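PDB 3GRH: putative acyl-CoA thioester hydrolase YbhC from Escherichia coli K-12, which is a putative thioesterase of the outer membrane, a pectinesterase-family lipoprotein that neither binds pectin nor has pectinesterase activity. Local coordinates for residues S27-T30 / S36-I39; Y307-A312 / V352-S357; A336-S341 / S357-G362; K367-A372 / M404-N409. One frame throughout, in Å; residues are numbered along the deposited sequence.

Contact 1 of 4, residues S27-T30 / S36-I39; sequences SDQT and SRPI
Gln-29 meets Ile-39 and Arg-37 where the loop leading to strand 33-34 packs on that strand's antiparallel partner, 37-38, beside the outermost strand 403-407 of the beta-helix. Ser-27 starts the first segment as an ST turn, its OG accepting from Gln-29 N at 3.1 Å. Gln-29 then extends toward Ile-39 and crosses it at about a right angle, with its CD 3.7 Å from Ile-39 CD1. Nearer the backbone, Ile-39 CB lies 3.7 Å from Thr-30 O, with CG2 beside the same carbonyl. Gln-29 NE2 sits over one face of the Arg-37 guanidinium, 3.7 Å from NH2, the two planes 79° apart. Arg-37 gets there with CG anti to its backbone N (chi1 -167°) and a chain extended to NE. An alanine in place of Ile-39 would probably open a gap beside the Gln-29 amide and strip apolar cover from it and from the Thr-30 carbonyl. Arg-37 makes a salt bridge to Glu-406, and Gln-29 NE2 donates to the other oxygen of that carboxylate, while OE1 accepts from Asn-409 N and so sets which end of the amide faces Glu-406. A buried negative charge is thus matched by one cation and one neutral amide, which probably favours its ionised form.

Contact 2 of 4, residues Y307-A312 / V352-S357; sequences YVFAPA and VVIRDS
Ser-357 OG takes part in two hydrogen bonds: it donates to Arg-355 O at 2.9 Å and accepts from the backbone N of Ser-326. The donor bond comes from above the carbonyl plane, 51° out of it. A small hydroxyl suits the place, where the chain turns at the end of strand 352-355. In the same turn Arg-355 NE makes a straight salt bridge of 2.9 Å to Asp-356 OD2, the carboxylate oxygen lying near the guanidinium plane but being met from above its own.

Across to 307-312 the chemistry is purely apolar. Both strands belong to the parallel beta-helix of the pectinesterase family, but to different faces of it, and they look at each other through the interior with axes 9.2 Å apart. The Phe-309 ring reaches into that space. Val-308 CG1 lies over the centre of one face; on the opposite face Val-352 CG2 stands 4.3 Å from the ring centroid in a CH-pi contact, displaced toward the rim. At the ring edge Ile-354 CD1 comes to 3.7 Å from Phe-309 CE2. Phe-309 also meets Phe-295 edge-to-face. Replacing Phe-309 by an alanine is likely to open a gap between the two faces and cost Val-352 CG2 its CH-pi contact and Ile-354 CD1 its packing on the ring edge. The Val-352 torsion (chi1 54°) sets CG2 anti to the backbone N, over the ring, and turns CG1 to Pro-311 CG at 4.2 Å. The side chain of Pro-311 is about 7 Å from those of Asp-280, the predicted nucleophile, and Arg-340, whose substrate-binding role is inferred by similarity.

Contact 3 of 4, residues A336-S341 / S357-G362; sequences AQLGRS and SAINEG
The backbones of 336-341 and 357-362 approach at one end, Ala-336 CA lying 6.4 Å from Gly-362 CA, and stand farther apart at Leu-338 and Ile-359. The first segment turns a corner at Leu-338 and passes from one face of the solenoid to another; the second leaves strand 358-359 and loops round to Gly-362. Glycine suits that last position, because at its backbone angles, with positive phi, a CB would be jammed against the preceding carbonyl O. Gly-339 is glycine for the same steric reason.

At the close end a water bridges the chains, accepting from Ala-336 N at 3.0 Å and donating to Gly-362 O at 2.6 Å. Ala-336 CB touches that same carbonyl oxygen at 3.6 Å; the small methyl suits a place where two backbones come close enough for one water to join them. Farther along, two branched aliphatic side chains meet through their methyls, Leu-338 CD1 at 4.3 Å from Ile-359 CD1. With CG1 beside its backbone N (chi1 -55°) and an extended chi2, Ile-359 carries its CD1 inward, where both residues also pack on Glu-406.

Corners between flat faces, with aliphatic ends packed in the interior, are characteristic of a parallel beta-helix. Here the strand beyond the corner carries Arg-340, a substrate-binding residue by similarity, salt-bridged to the predicted nucleophile Asp-280.

Contact 4 of 4, residues K367-A372 / M404-N409; sequences KPWADA and MWEYNN
The indole of Trp-369 has Met-404 on one face and a water at its edge. Met-404 CB stands almost directly above the middle of the six-membered ring, 3.7 Å from its centroid and only 6° off the normal, a CH-pi contact. The rest of the methionine follows the ring: its sulfur, SD, lies obliquely at 5.1 Å from the same centroid, a Met-aromatic contact, and the bend at chi3 (98°) folds Met-404 CE back to 3.7 Å from Trp-369 CE3. A flexible, polarisable thioether suits this place, since it can follow a flat surface closely. The ring of Phe-379 also meets the indole.

The indole's polar edge is satisfied through solvent. Trp-369 NE1 donates to a water in the ring plane, 2.8 Å away, and that water donates to Glu-406 OE2 at 3.0 Å. This is a buried carboxylate beside the indole's N-H edge, and its salt bridge with Arg-37 ties it to the N-terminal part of the chain. Trp-405, between Met-404 and Glu-406, points away from the indole.

The strands that carry these side chains, 369-372 and 404-407, run nearly antiparallel (167°) with axes 9.8 Å apart. They are end strands on different faces of the solenoid, facing one another through its interior. Inward-pointing side chains packed between opposed faces are typical of a parallel beta-helix; here the outermost strands of two faces meet through Trp-369 and Met-404, and the Met-404 side chain lies about 5 Å from that of Arg-340, inferred by similarity to bind substrate.

Contacts 2, 3 and 4 are buried inside the beta-helix, while contact 1 is only partly buried and lies at its end. Contacts 2 and 4 repeat one design, an aromatic ring reaching from one face of the solenoid to a strand of another; strands 351-355 and 403-407 are neighbours in one sheet, and 307-311, 337-342 and 369-373 follow one another on another face. Contact 3 is the thinnest, with aliphatic methyls at the corner and a water bridge beside it, and it shares Ser-357 with contact 2. Near the end of the solenoid polar groups enter: Glu-406 links contacts 1 and 4 through its salt bridge with Arg-37, whereas contact 2 crosses by apolar packing alone.

Contact 1 of 4, residues S27-T30 / S36-I39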
loop_
_atom_site.group_PDB
_atom_site.type_symbol
_atom_site.label_atom_id
_atom_site.label_comp_id
_atom_site.label_asym_id
_atom_site.label_seq_id
_atom_site.Cartn_x
_atom_site.Cartn_y
_atom_site.Cartn_z
ATOM N N SER A 27 13.541 0.543 -23.911
ATOM C CA SER A 27 12.376 -0.225 -23.522
ATOM C C SER A 27 11.751 -0.519 -24.849
ATOM O O SER A 27 11.801 0.316 -25.792
ATOM C CB SER A 27 11.450 0.650 -22.659
ATOM O OG SER A 27 10.142 0.100 -22.515
ATOM N N ASP A 28 11.183 -1.700 -24.992
ATOM C CA ASP A 28 10.480 -1.932 -26.233
ATOM C C ASP A 28 9.035 -1.513 -26.172
ATOM O O ASP A 28 8.283 -1.819 -27.108
ATOM C CB ASP A 28 10.604 -3.391 -26.696
ATOM C CG ASP A 28 10.693 -3.517 -28.220
ATOM O OD1 ASP A 28 9.674 -3.258 -28.923
ATOM O OD2 ASP A 28 11.781 -3.887 -28.720
ATOM N N GLN A 29 8.608 -0.833 -25.096
ATOM C CA GLN A 29 7.227 -0.436 -24.953
ATOM C C GLN A 29 6.994 0.890 -25.680
ATOM O O GLN A 29 7.664 1.889 -25.408
ATOM C CB GLN A 29 6.875 -0.267 -23.464
ATOM C CG GLN A 29 6.962 -1.511 -22.665
ATOM C CD GLN A 29 6.264 -1.380 -21.341
ATOM O OE1 GLN A 29 6.412 -0.345 -20.674
ATOM N NE2 GLN A 29 5.581 -2.442 -20.899
ATOM N N THR A 30 6.088 0.861 -26.651
ATOM C CA THR A 30 5.881 2.012 -27.568
ATOM C C THR A 30 4.427 2.413 -27.502
ATOM O O THR A 30 3.561 1.539 -27.548
ATOM C CB THR A 30 6.368 1.766 -29.030
ATOM O OG1 THR A 30 5.293 1.366 -29.876
ATOM C CG2 THR A 30 7.521 0.733 -29.129
ATOM N N SER A 36 -5.170 -4.070 -24.560
ATOM C CA SER A 36 -4.896 -4.879 -23.371
ATOM C C SER A 36 -3.797 -4.303 -22.499
ATOM O O SER A 36 -3.672 -4.665 -21.368
ATOM C CB SER A 36 -4.532 -6.278 -23.763
ATOM O OG SER A 36 -5.706 -6.897 -24.308
ATOM N N ARG A 37 -2.945 -3.464 -23.082
ATOM C CA ARG A 37 -1.719 -2.969 -22.433
ATOM C C ARG A 37 -1.384 -1.581 -22.968
ATOM O O ARG A 37 -0.524 -1.401 -23.822
ATOM C CB ARG A 37 -0.547 -3.915 -22.661
ATOM C CG ARG A 37 0.608 -3.629 -21.781
ATOM C CD ARG A 37 1.639 -4.773 -21.843
ATOM N NE ARG A 37 2.536 -4.683 -20.719
ATOM C CZ ARG A 37 3.340 -5.624 -20.297
ATOM N NH1 ARG A 37 3.461 -6.774 -20.974
ATOM N NH2 ARG A 37 4.074 -5.372 -19.220
ATOM N N PRO A 38 -2.086 -0.579 -22.481
ATOM C CA PRO A 38 -1.818 0.742 -22.971
ATOM C C PRO A 38 -0.513 1.324 -22.427
ATOM O O PRO A 38 -0.198 1.141 -21.255
ATOM C CB PRO A 38 -2.992 1.579 -22.452
ATOM C CG PRO A 38 -3.825 0.715 -21.690
ATOM C CD PRO A 38 -3.261 -0.653 -21.589
ATOM N N ILE A 39 0.179 2.036 -23.299
ATOM C CA ILE A 39 1.492 2.566 -23.057
ATOM C C ILE A 39 1.425 4.052 -23.279
ATOM O O ILE A 39 0.984 4.488 -24.288
ATOM C CB ILE A 39 2.578 1.959 -23.971
ATOM C CG1 ILE A 39 2.647 0.418 -23.836
ATOM C CG2 ILE A 39 3.942 2.578 -23.687
ATOM C CD1 ILE A 39 2.965 -0.150 -22.473
#

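Contact 2 of 4, residues Y307-A312 / V352-S357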
loop_
_atom_site.group_PDB
_atom_site.type_symbol
_atom_site.label_atom_id
_atom_site.label_comp_id
_atom_site.label_asym_id
_atom_site.label_seq_id
_atom_site.Cartn_x
_atom_site.Cartn_y
_atom_site.Cartn_z
ATOM N N TYR A 307 -2.775 -10.502 -8.655
ATOM C CA TYR A 307 -2.930 -9.125 -9.132
ATOM C C TYR A 307 -2.156 -8.202 -8.229
ATOM O O TYR A 307 -2.478 -8.151 -7.067
ATOM C CB TYR A 307 -4.389 -8.641 -9.135
ATOM C CG TYR A 307 -5.394 -9.651 -9.621
ATOM C CD1 TYR A 307 -5.648 -9.847 -10.973
ATOM C CD2 TYR A 307 -6.015 -10.473 -8.699
ATOM C CE1 TYR A 307 -6.561 -10.836 -11.365
ATOM C CE2 TYR A 307 -6.889 -11.486 -9.119
ATOM C CZ TYR A 307 -7.146 -11.627 -10.438
ATOM O OH TYR A 307 -8.083 -12.602 -10.846
ATOM N N VAL A 308 -1.187 -7.449 -8.738
ATOM C CA VAL A 308 -0.382 -6.661 -7.888
ATOM C C VAL A 308 -1.120 -5.462 -7.344
ATOM O O VAL A 308 -1.185 -5.229 -6.156
ATOM C CB VAL A 308 0.925 -6.224 -8.540
ATOM C CG1 VAL A 308 1.779 -5.391 -7.563
ATOM C CG2 VAL A 308 1.664 -7.504 -9.032
ATOM N N PHE A 309 -1.702 -4.655 -8.247
ATOM C CA PHE A 309 -2.336 -3.406 -7.852
ATOM C C PHE A 309 -3.837 -3.424 -8.015
ATOM O O PHE A 309 -4.356 -3.838 -9.065
ATOM C CB PHE A 309 -1.789 -2.257 -8.729
ATOM C CG PHE A 309 -0.371 -1.963 -8.516
ATOM C CD1 PHE A 309 0.081 -1.361 -7.351
ATOM C CD2 PHE A 309 0.508 -2.266 -9.504
ATOM C CE1 PHE A 309 1.431 -1.179 -7.155
ATOM C CE2 PHE A 309 1.842 -2.000 -9.344
ATOM C CZ PHE A 309 2.289 -1.476 -8.166
ATOM N N ALA A 310 -4.563 -2.970 -6.980
ATOM C CA ALA A 310 -6.027 -2.851 -7.021
ATOM C C ALA A 310 -6.469 -1.516 -6.481
ATOM O O ALA A 310 -6.958 -1.400 -5.333
ATOM C CB ALA A 310 -6.636 -3.976 -6.178
ATOM N N PRO A 311 -6.216 -0.480 -7.251
ATOM C CA PRO A 311 -6.583 0.852 -6.869
ATOM C C PRO A 311 -8.130 1.056 -6.903
ATOM O O PRO A 311 -8.848 0.547 -7.820
ATOM C CB PRO A 311 -5.885 1.702 -7.915
ATOM C CG PRO A 311 -5.660 0.868 -9.024
ATOM C CD PRO A 311 -5.591 -0.530 -8.572
ATOM N N ALA A 312 -8.575 1.857 -5.957
ATOM C CA ALA A 312 -9.952 2.245 -5.757
ATOM C C ALA A 312 -10.131 3.767 -5.942
ATOM O O ALA A 312 -10.988 4.413 -5.319
ATOM C CB ALA A 312 -10.465 1.820 -4.370
ATOM N N VAL A 352 -3.430 3.675 -11.932
ATOM C CA VAL A 352 -2.057 3.216 -11.663
ATOM C C VAL A 352 -1.211 3.406 -12.838
ATOM O O VAL A 352 -1.640 3.187 -13.973
ATOM C CB VAL A 352 -1.995 1.805 -11.165
ATOM C CG1 VAL A 352 -2.671 0.916 -12.043
ATOM C CG2 VAL A 352 -0.522 1.352 -10.950
ATOM N N VAL A 353 0.002 3.897 -12.599
ATOM C CA VAL A 353 1.061 3.973 -13.607
ATOM C C VAL A 353 2.258 3.193 -13.125
ATOM O O VAL A 353 2.716 3.415 -12.020
ATOM C CB VAL A 353 1.459 5.423 -13.878
ATOM C CG1 VAL A 353 2.691 5.532 -14.720
ATOM C CG2 VAL A 353 0.339 6.198 -14.540
ATOM N N ILE A 354 2.767 2.300 -13.937
ATOM C CA ILE A 354 4.012 1.612 -13.690
ATOM C C ILE A 354 5.016 2.082 -14.696
ATOM O O ILE A 354 4.790 1.963 -15.898
ATOM C CB ILE A 354 3.835 0.081 -13.775
ATOM C CG1 ILE A 354 2.873 -0.439 -12.748
ATOM C CG2 ILE A 354 5.225 -0.615 -13.512
ATOM C CD1 ILE A 354 2.542 -1.950 -12.967
ATOM N N ARG A 355 6.071 2.736 -14.214
ATOM C CA ARG A 355 7.085 3.341 -15.077
ATOM C C ARG A 355 8.485 3.010 -14.706
ATOM O O ARG A 355 8.797 2.801 -13.545
ATOM C CB ARG A 355 6.937 4.853 -15.192
ATOM C CG ARG A 355 7.042 5.579 -13.924
ATOM C CD ARG A 355 6.821 7.098 -14.124
ATOM N NE ARG A 355 7.870 7.679 -14.979
ATOM C CZ ARG A 355 7.774 8.843 -15.623
ATOM N NH1 ARG A 355 6.776 9.658 -15.459
ATOM N NH2 ARG A 355 8.845 9.216 -16.351
ATOM N N ASP A 356 9.338 2.950 -15.700
ATOM C CA ASP A 356 10.742 2.805 -15.467
ATOM C C ASP A 356 11.127 1.585 -14.565
ATOM O O ASP A 356 12.100 1.638 -13.789
ATOM C CB ASP A 356 11.327 4.102 -14.883
ATOM C CG ASP A 356 10.945 5.337 -15.681
ATOM O OD1 ASP A 356 11.174 5.350 -16.912
ATOM O OD2 ASP A 356 10.407 6.330 -15.057
ATOM N N SER A 357 10.353 0.524 -14.692
ATOM C CA SER A 357 10.412 -0.615 -13.834
ATOM C C SER A 357 10.750 -1.900 -14.561
ATOM O O SER A 357 10.546 -2.028 -15.750
ATOM C CB SER A 357 9.095 -0.772 -13.092
ATOM O OG SER A 357 8.965 0.302 -12.140
#

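Contact 3 of 4, residues A336-S341 / S357-G362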
loop_
_atom_site.group_PDB
_atom_site.type_symbol
_atom_site.label_atom_id
_atom_site.label_comp_id
_atom_site.label_asym_id
_atom_site.label_seq_id
_atom_site.Cartn_x
_atom_site.Cartn_y
_atom_site.Cartn_z
ATOM N N ALA A 336 0.116 -14.497 -13.238
ATOM C CA ALA A 336 0.081 -13.212 -12.506
ATOM C C ALA A 336 -0.181 -12.012 -13.417
ATOM O O ALA A 336 0.291 -11.898 -14.514
ATOM C CB ALA A 336 1.383 -13.019 -11.774
ATOM N N GLN A 337 -0.946 -11.080 -12.886
ATOM C CA GLN A 337 -1.259 -9.859 -13.584
ATOM C C GLN A 337 -0.861 -8.637 -12.774
ATOM O O GLN A 337 -0.669 -8.702 -11.591
ATOM C CB GLN A 337 -2.756 -9.875 -13.916
ATOM C CG GLN A 337 -3.056 -10.792 -15.061
ATOM C CD GLN A 337 -4.549 -11.067 -15.259
ATOM O OE1 GLN A 337 -5.204 -11.585 -14.336
ATOM N NE2 GLN A 337 -5.060 -10.802 -16.436
ATOM N N LEU A 338 -0.675 -7.497 -13.455
ATOM C CA LEU A 338 -0.200 -6.272 -12.799
ATOM C C LEU A 338 -1.268 -5.639 -11.987
ATOM O O LEU A 338 -0.976 -4.887 -11.018
ATOM C CB LEU A 338 0.347 -5.329 -13.807
ATOM C CG LEU A 338 1.564 -5.758 -14.590
ATOM C CD1 LEU A 338 1.827 -4.693 -15.670
ATOM C CD2 LEU A 338 2.717 -5.914 -13.627
ATOM N N GLY A 339 -2.555 -5.881 -12.316
ATOM C CA GLY A 339 -3.568 -5.260 -11.508
ATOM C C GLY A 339 -4.979 -5.405 -12.032
ATOM O O GLY A 339 -5.216 -6.027 -13.061
ATOM N N ARG A 340 -5.900 -4.778 -11.322
ATOM C CA ARG A 340 -7.338 -4.706 -11.705
ATOM C C ARG A 340 -7.935 -3.609 -10.867
ATOM O O ARG A 340 -7.441 -3.227 -9.815
ATOM C CB ARG A 340 -8.109 -5.985 -11.483
ATOM C CG ARG A 340 -8.047 -6.480 -10.080
ATOM C CD ARG A 340 -8.761 -7.795 -9.961
ATOM N NE ARG A 340 -8.772 -8.310 -8.598
ATOM C CZ ARG A 340 -9.430 -9.405 -8.222
ATOM N NH1 ARG A 340 -10.136 -10.138 -9.090
ATOM N NH2 ARG A 340 -9.404 -9.778 -6.955
ATOM N N SER A 341 -8.977 -2.979 -11.377
ATOM C CA SER A 341 -9.570 -1.906 -10.608
ATOM C C SER A 341 -10.447 -2.457 -9.496
ATOM O O SER A 341 -11.117 -3.474 -9.676
ATOM C CB SER A 341 -10.404 -1.007 -11.561
ATOM O OG SER A 341 -11.072 0.067 -10.859
ATOM N N SER A 357 10.353 0.524 -14.692
ATOM C CA SER A 357 10.412 -0.615 -13.834
ATOM C C SER A 357 10.750 -1.900 -14.561
ATOM O O SER A 357 10.546 -2.028 -15.750
ATOM C CB SER A 357 9.095 -0.772 -13.092
ATOM O OG SER A 357 8.965 0.302 -12.140
ATOM N N ALA A 358 11.302 -2.861 -13.827
ATOM C CA ALA A 358 11.677 -4.148 -14.394
ATOM C C ALA A 358 10.497 -5.092 -14.096
ATOM O O ALA A 358 10.138 -5.249 -12.933
ATOM C CB ALA A 358 12.955 -4.685 -13.719
ATOM N N ILE A 359 9.931 -5.723 -15.112
ATOM C CA ILE A 359 8.857 -6.742 -14.979
ATOM C C ILE A 359 9.392 -8.069 -15.452
ATOM O O ILE A 359 9.785 -8.234 -16.578
ATOM C CB ILE A 359 7.603 -6.349 -15.765
ATOM C CG1 ILE A 359 7.141 -4.975 -15.333
ATOM C CG2 ILE A 359 6.481 -7.335 -15.482
ATOM C CD1 ILE A 359 6.058 -4.396 -16.156
ATOM N N ASN A 360 9.490 -9.014 -14.565
ATOM C CA ASN A 360 10.412 -10.087 -14.839
ATOM C C ASN A 360 9.540 -11.212 -15.208
ATOM O O ASN A 360 8.429 -11.023 -15.762
ATOM C CB ASN A 360 11.411 -10.284 -13.667
ATOM C CG ASN A 360 12.403 -9.094 -13.540
ATOM O OD1 ASN A 360 13.043 -8.678 -14.536
ATOM N ND2 ASN A 360 12.396 -8.442 -12.355
ATOM N N GLU A 361 10.024 -12.427 -15.021
ATOM C CA GLU A 361 9.257 -13.522 -15.470
ATOM C C GLU A 361 8.044 -13.686 -14.571
ATOM O O GLU A 361 7.952 -13.145 -13.433
ATOM C CB GLU A 361 10.099 -14.812 -15.537
ATOM C CG GLU A 361 9.578 -15.844 -16.579
ATOM C CD GLU A 361 9.632 -15.383 -18.058
ATOM O OE1 GLU A 361 9.583 -14.159 -18.327
ATOM O OE2 GLU A 361 9.740 -16.271 -18.965
ATOM N N GLY A 362 7.076 -14.363 -15.154
ATOM C CA GLY A 362 5.938 -14.874 -14.461
ATOM C C GLY A 362 4.654 -14.162 -14.717
ATOM O O GLY A 362 3.652 -14.568 -14.176
HETATM O O HOH W 1 2.459 -16.303 -12.704
#

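Contact 4 of 4, residues K367-A372 / M404-N409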
loop_
_atom_site.group_PDB
_atom_site.type_symbol
_atom_site.label_atom_id
_atom_site.label_comp_id
_atom_site.label_asym_id
_atom_site.label_seq_id
_atom_site.Cartn_x
_atom_site.Cartn_y
_atom_site.Cartn_z
ATOM N N LYS A 367 -2.270 -10.096 -21.394
ATOM C CA LYS A 367 -3.338 -9.435 -20.682
ATOM C C LYS A 367 -2.866 -9.104 -19.261
ATOM O O LYS A 367 -3.163 -9.776 -18.288
ATOM C CB LYS A 367 -4.559 -10.309 -20.618
ATOM C CG LYS A 367 -5.214 -10.542 -21.923
ATOM C CD LYS A 367 -6.557 -11.180 -21.717
ATOM C CE LYS A 367 -7.400 -11.095 -22.983
ATOM N NZ LYS A 367 -6.573 -10.787 -24.197
ATOM N N PRO A 368 -2.030 -8.087 -19.135
ATOM C CA PRO A 368 -1.510 -7.765 -17.831
ATOM C C PRO A 368 -2.484 -7.155 -16.845
ATOM O O PRO A 368 -2.202 -7.133 -15.681
ATOM C CB PRO A 368 -0.402 -6.743 -18.151
ATOM C CG PRO A 368 -0.826 -6.195 -19.459
ATOM C CD PRO A 368 -1.447 -7.254 -20.200
ATOM N N TRP A 369 -3.613 -6.664 -17.326
ATOM C CA TRP A 369 -4.623 -6.072 -16.498
ATOM C C TRP A 369 -5.934 -6.843 -16.601
ATOM O O TRP A 369 -6.456 -7.141 -17.688
ATOM C CB TRP A 369 -4.841 -4.634 -16.912
ATOM C CG TRP A 369 -3.645 -3.769 -17.002
ATOM C CD1 TRP A 369 -3.081 -3.307 -18.129
ATOM C CD2 TRP A 369 -2.877 -3.199 -15.906
ATOM N NE1 TRP A 369 -2.004 -2.471 -17.817
ATOM C CE2 TRP A 369 -1.889 -2.430 -16.443
ATOM C CE3 TRP A 369 -2.998 -3.272 -14.503
ATOM C CZ2 TRP A 369 -0.998 -1.728 -15.647
ATOM C CZ3 TRP A 369 -2.121 -2.589 -13.735
ATOM C CH2 TRP A 369 -1.152 -1.842 -14.288
ATOM N N ALA A 370 -6.447 -7.198 -15.443
ATOM C CA ALA A 370 -7.658 -8.019 -15.329
ATOM C C ALA A 370 -8.935 -7.193 -15.241
ATOM O O ALA A 370 -8.929 -5.999 -14.941
ATOM C CB ALA A 370 -7.532 -8.920 -14.099
ATOM N N ASP A 371 -10.068 -7.865 -15.410
ATOM C CA ASP A 371 -11.338 -7.186 -15.172
ATOM C C ASP A 371 -11.492 -6.756 -13.720
ATOM O O ASP A 371 -10.845 -7.318 -12.804
ATOM C CB ASP A 371 -12.478 -8.121 -15.474
ATOM C CG ASP A 371 -12.473 -8.620 -16.893
ATOM O OD1 ASP A 371 -11.666 -8.155 -17.747
ATOM O OD2 ASP A 371 -13.309 -9.541 -17.171
ATOM N N ALA A 372 -12.388 -5.803 -13.475
ATOM C CA ALA A 372 -12.501 -5.225 -12.114
ATOM C C ALA A 372 -13.090 -6.167 -11.111
ATOM O O ALA A 372 -13.945 -7.007 -11.451
ATOM C CB ALA A 372 -13.324 -3.969 -12.142
ATOM N N MET A 404 -5.151 2.358 -16.093
ATOM C CA MET A 404 -3.975 1.550 -15.763
ATOM C C MET A 404 -2.999 1.583 -16.950
ATOM O O MET A 404 -3.294 1.146 -18.076
ATOM C CB MET A 404 -4.503 0.153 -15.333
ATOM C CG MET A 404 -5.500 0.378 -14.293
ATOM S SD MET A 404 -6.738 -0.762 -14.162
ATOM C CE MET A 404 -5.871 -1.512 -12.898
ATOM N N TRP A 405 -1.832 2.144 -16.673
ATOM C CA TRP A 405 -0.867 2.519 -17.698
ATOM C C TRP A 405 0.576 2.133 -17.409
ATOM O O TRP A 405 0.920 1.956 -16.249
ATOM C CB TRP A 405 -0.814 4.034 -17.843
ATOM C CG TRP A 405 -2.125 4.760 -17.844
ATOM C CD1 TRP A 405 -2.680 5.320 -16.796
ATOM C CD2 TRP A 405 -3.034 4.979 -18.955
ATOM N NE1 TRP A 405 -3.879 5.946 -17.154
ATOM C CE2 TRP A 405 -4.138 5.693 -18.458
ATOM C CE3 TRP A 405 -3.035 4.618 -20.293
ATOM C CZ2 TRP A 405 -5.200 6.092 -19.275
ATOM C CZ3 TRP A 405 -4.095 5.009 -21.096
ATOM C CH2 TRP A 405 -5.134 5.736 -20.621
ATOM N N GLU A 406 1.365 1.967 -18.488
ATOM C CA GLU A 406 2.769 1.685 -18.373
ATOM C C GLU A 406 3.541 2.665 -19.180
ATOM O O GLU A 406 3.045 3.214 -20.139
ATOM C CB GLU A 406 3.077 0.326 -18.877
ATOM C CG GLU A 406 2.582 -0.778 -17.958
ATOM C CD GLU A 406 2.938 -2.067 -18.500
ATOM O OE1 GLU A 406 4.138 -2.561 -18.407
ATOM O OE2 GLU A 406 2.030 -2.547 -19.180
ATOM N N TYR A 407 4.754 2.922 -18.768
ATOM C CA TYR A 407 5.724 3.740 -19.512
ATOM C C TYR A 407 7.172 3.311 -19.286
ATOM O O TYR A 407 7.608 3.180 -18.142
ATOM C CB TYR A 407 5.592 5.195 -19.101
ATOM C CG TYR A 407 6.551 6.136 -19.773
ATOM C CD1 TYR A 407 6.441 6.416 -21.105
ATOM C CD2 TYR A 407 7.557 6.773 -19.038
ATOM C CE1 TYR A 407 7.286 7.291 -21.715
ATOM C CE2 TYR A 407 8.439 7.605 -19.660
ATOM C CZ TYR A 407 8.261 7.890 -20.989
ATOM O OH TYR A 407 9.148 8.753 -21.593
ATOM N N ASN A 408 7.876 2.974 -20.377
ATOM C CA ASN A 408 9.336 2.736 -20.272
ATOM C C ASN A 408 9.747 1.593 -19.313
ATOM O O ASN A 408 10.750 1.671 -18.605
ATOM C CB ASN A 408 10.029 4.028 -19.862
ATOM C CG ASN A 408 11.483 4.013 -20.210
ATOM O OD1 ASN A 408 11.873 3.518 -21.274
ATOM N ND2 ASN A 408 12.330 4.529 -19.314
ATOM N N ASN A 409 8.992 0.507 -19.353
ATOM C CA ASN A 409 9.350 -0.655 -18.529
ATOM C C ASN A 409 10.230 -1.590 -19.318
ATOM O O ASN A 409 10.270 -1.538 -20.557
ATOM C CB ASN A 409 8.134 -1.348 -17.985
ATOM C CG ASN A 409 7.275 -0.451 -17.109
ATOM O OD1 ASN A 409 6.018 -0.470 -17.188
ATOM N ND2 ASN A 409 7.885 0.240 -16.213
HETATM O O HOH W 2 -0.477 -1.038 -19.601
#